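PDB 7DNP: secretion activator protein, hypothetical from Brucella abortus bv. 1 str. 9-941, which is a peptidoglycan-degrading autolysin of the type IV secretion system, probably acting as an N-acetylmuramidase of glycoside hydrolase family 108. Local coordinates for residues 130-135 with 165-170. Residues are numbered along the deposited sequence; the frame is centred on the assembly and turned at random.
Sequences IINELC and RALAFS
Ile131 reaches across from helix 127-142, in the part of the chain assigned to a predicted peptidoglycan domain, to Ala166, Leu167 and Ser170 of helix 148-170, joining the two long C-terminal helices as an antiparallel helical hairpin. The short segments run at 164° to each other with axes 10.1 Å apart at closest approach, and Ile131 bridges that distance. Its two branches divide the work. CG2, anti to the backbone N (chi1 -68° for CG1), fits between the Ala166 methyl and the isopropyl end of Leu167, with Ile131 CG2 to Ala166 CB at 3.7 Å. The longer branch, nearly extended through chi2, takes CD1 to Ser170, one turn after Ala166 on the partner helix, where it meets Ser170 CB at 3.8 Å and also lies beside the carbonyl oxygen of Ala166. That oxygen already accepts the helical hydrogen bond from Ser170 N, so the methyl covers a satisfied acceptor.

The Leu167 side chain runs counter to that of Ile131 and lays CD2 over its CB and CG2, then crosses Asn132 at about a right angle. The amide of Asn132 thus borders the apolar patch on its partly exposed flank, while its OD1 takes a hydrogen bond from Arg163, one turn earlier on the partner helix. Val82 of helix 82-93, in the range matching the lysozyme-related GH108 family, packs against Ile131; Phe169, its ring directed away from helix 127-142, meets His84 of that same helix edge-to-face. At the outer margin, Leu167 CD1 stops 3.9 Å from Asn132 OD1.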
loop_
_atom_site.group_PDB
_atom_site.type_symbol
_atom_site.label_atom_id
_atom_site.label_comp_id
_atom_site.label_asym_id
_atom_site.label_seq_id
_atom_site.Cartn_x
_atom_site.Cartn_y
_atom_site.Cartn_z
ATOM N N ILE A 130 16.124 -2.615 0.452
ATOM C CA ILE A 130 15.044 -1.761 -0.039
ATOM C C ILE A 130 13.865 -1.789 0.923
ATOM O O ILE A 130 13.294 -0.742 1.262
ATOM C CB ILE A 130 14.621 -2.192 -1.456
ATOM C CG1 ILE A 130 15.768 -1.983 -2.445
ATOM C CG2 ILE A 130 13.372 -1.428 -1.896
ATOM C CD1 ILE A 130 15.382 -2.254 -3.884
ATOM N N ILE A 131 13.492 -2.984 1.389
ATOM C CA ILE A 131 12.345 -3.121 2.285
ATOM C C ILE A 131 12.565 -2.323 3.563
ATOM O O ILE A 131 11.681 -1.582 4.011
ATOM C CB ILE A 131 12.076 -4.604 2.594
ATOM C CG1 ILE A 131 11.576 -5.332 1.343
ATOM C CG2 ILE A 131 11.073 -4.730 3.741
ATOM C CD1 ILE A 131 11.642 -6.845 1.455
ATOM N N ASN A 132 13.749 -2.465 4.171
ATOM C CA ASN A 132 14.013 -1.772 5.430
ATOM C C ASN A 132 14.063 -0.266 5.228
ATOM O O ASN A 132 13.511 0.492 6.037
ATOM C CB ASN A 132 15.317 -2.272 6.053
ATOM C CG ASN A 132 15.145 -3.597 6.769
ATOM O OD1 ASN A 132 14.245 -3.755 7.590
ATOM N ND2 ASN A 132 15.998 -4.562 6.449
ATOM N N GLU A 133 14.711 0.190 4.153
ATOM C CA GLU A 133 14.842 1.627 3.940
ATOM C C GLU A 133 13.514 2.266 3.557
ATOM O O GLU A 133 13.253 3.414 3.933
ATOM C CB GLU A 133 15.900 1.907 2.876
ATOM C CG GLU A 133 17.313 1.782 3.416
ATOM C CD GLU A 133 18.367 1.975 2.357
ATOM O OE1 GLU A 133 18.111 2.724 1.392
ATOM O OE2 GLU A 133 19.456 1.381 2.496
ATOM N N LEU A 134 12.662 1.543 2.819
ATOM C CA LEU A 134 11.350 2.083 2.474
ATOM C C LEU A 134 10.453 2.180 3.703
ATOM O O LEU A 134 9.743 3.176 3.883
ATOM C CB LEU A 134 10.689 1.223 1.395
ATOM C CG LEU A 134 9.274 1.634 0.969
ATOM C CD1 LEU A 134 9.267 3.009 0.301
ATOM C CD2 LEU A 134 8.663 0.585 0.049
ATOM N N CYS A 135 10.472 1.159 4.564
ATOM C CA CYS A 135 9.654 1.219 5.771
ATOM C C CYS A 135 10.146 2.308 6.724
ATOM O O CYS A 135 9.335 2.972 7.383
ATOM C CB CYS A 135 9.626 -0.151 6.448
ATOM S SG CYS A 135 8.702 -1.407 5.491
ATOM N N ARG A 165 6.448 -9.087 7.393
ATOM C CA ARG A 165 5.915 -9.936 6.334
ATOM C C ARG A 165 6.645 -9.708 5.015
ATOM O O ARG A 165 6.860 -10.656 4.252
ATOM C CB ARG A 165 4.415 -9.704 6.161
ATOM C CG ARG A 165 3.724 -10.795 5.337
ATOM C CD ARG A 165 2.207 -10.671 5.353
ATOM N NE ARG A 165 1.648 -10.810 6.696
ATOM C CZ ARG A 165 1.115 -9.807 7.390
ATOM N NH1 ARG A 165 1.070 -8.579 6.876
ATOM N NH2 ARG A 165 0.627 -10.033 8.603
ATOM N N ALA A 166 7.041 -8.464 4.728
ATOM C CA ALA A 166 7.744 -8.195 3.475
ATOM C C ALA A 166 9.095 -8.901 3.441
ATOM O O ALA A 166 9.435 -9.565 2.454
ATOM C CB ALA A 166 7.917 -6.693 3.271
ATOM N N LEU A 167 9.882 -8.763 4.510
ATOM C CA LEU A 167 11.161 -9.463 4.576
ATOM C C LEU A 167 10.977 -10.972 4.472
ATOM O O LEU A 167 11.805 -11.659 3.861
ATOM C CB LEU A 167 11.887 -9.097 5.869
ATOM C CG LEU A 167 12.257 -7.617 5.992
ATOM C CD1 LEU A 167 12.590 -7.252 7.425
ATOM C CD2 LEU A 167 13.411 -7.281 5.077
ATOM N N ALA A 168 9.899 -11.500 5.058
ATOM C CA ALA A 168 9.590 -12.918 4.912
ATOM C C ALA A 168 9.324 -13.271 3.453
ATOM O O ALA A 168 9.932 -14.202 2.911
ATOM C CB ALA A 168 8.394 -13.286 5.790
ATOM N N PHE A 169 8.421 -12.528 2.795
ATOM C CA PHE A 169 8.149 -12.758 1.378
ATOM C C PHE A 169 9.424 -12.703 0.546
ATOM O O PHE A 169 9.574 -13.461 -0.419
ATOM C CB PHE A 169 7.148 -11.722 0.852
ATOM C CG PHE A 169 5.721 -11.992 1.236
ATOM C CD1 PHE A 169 5.273 -13.285 1.454
ATOM C CD2 PHE A 169 4.822 -10.942 1.379
ATOM C CE1 PHE A 169 3.947 -13.526 1.806
ATOM C CE2 PHE A 169 3.505 -11.172 1.732
ATOM C CZ PHE A 169 3.065 -12.465 1.946
ATOM N N SER A 170 10.357 -11.823 0.916
ATOM C CA SER A 170 11.609 -11.666 0.183
ATOM C C SER A 170 12.455 -12.935 0.174
ATOM O O SER A 170 13.314 -13.089 -0.702
ATOM C CB SER A 170 12.408 -10.503 0.784
ATOM O OG SER A 170 13.798 -10.732 0.692
#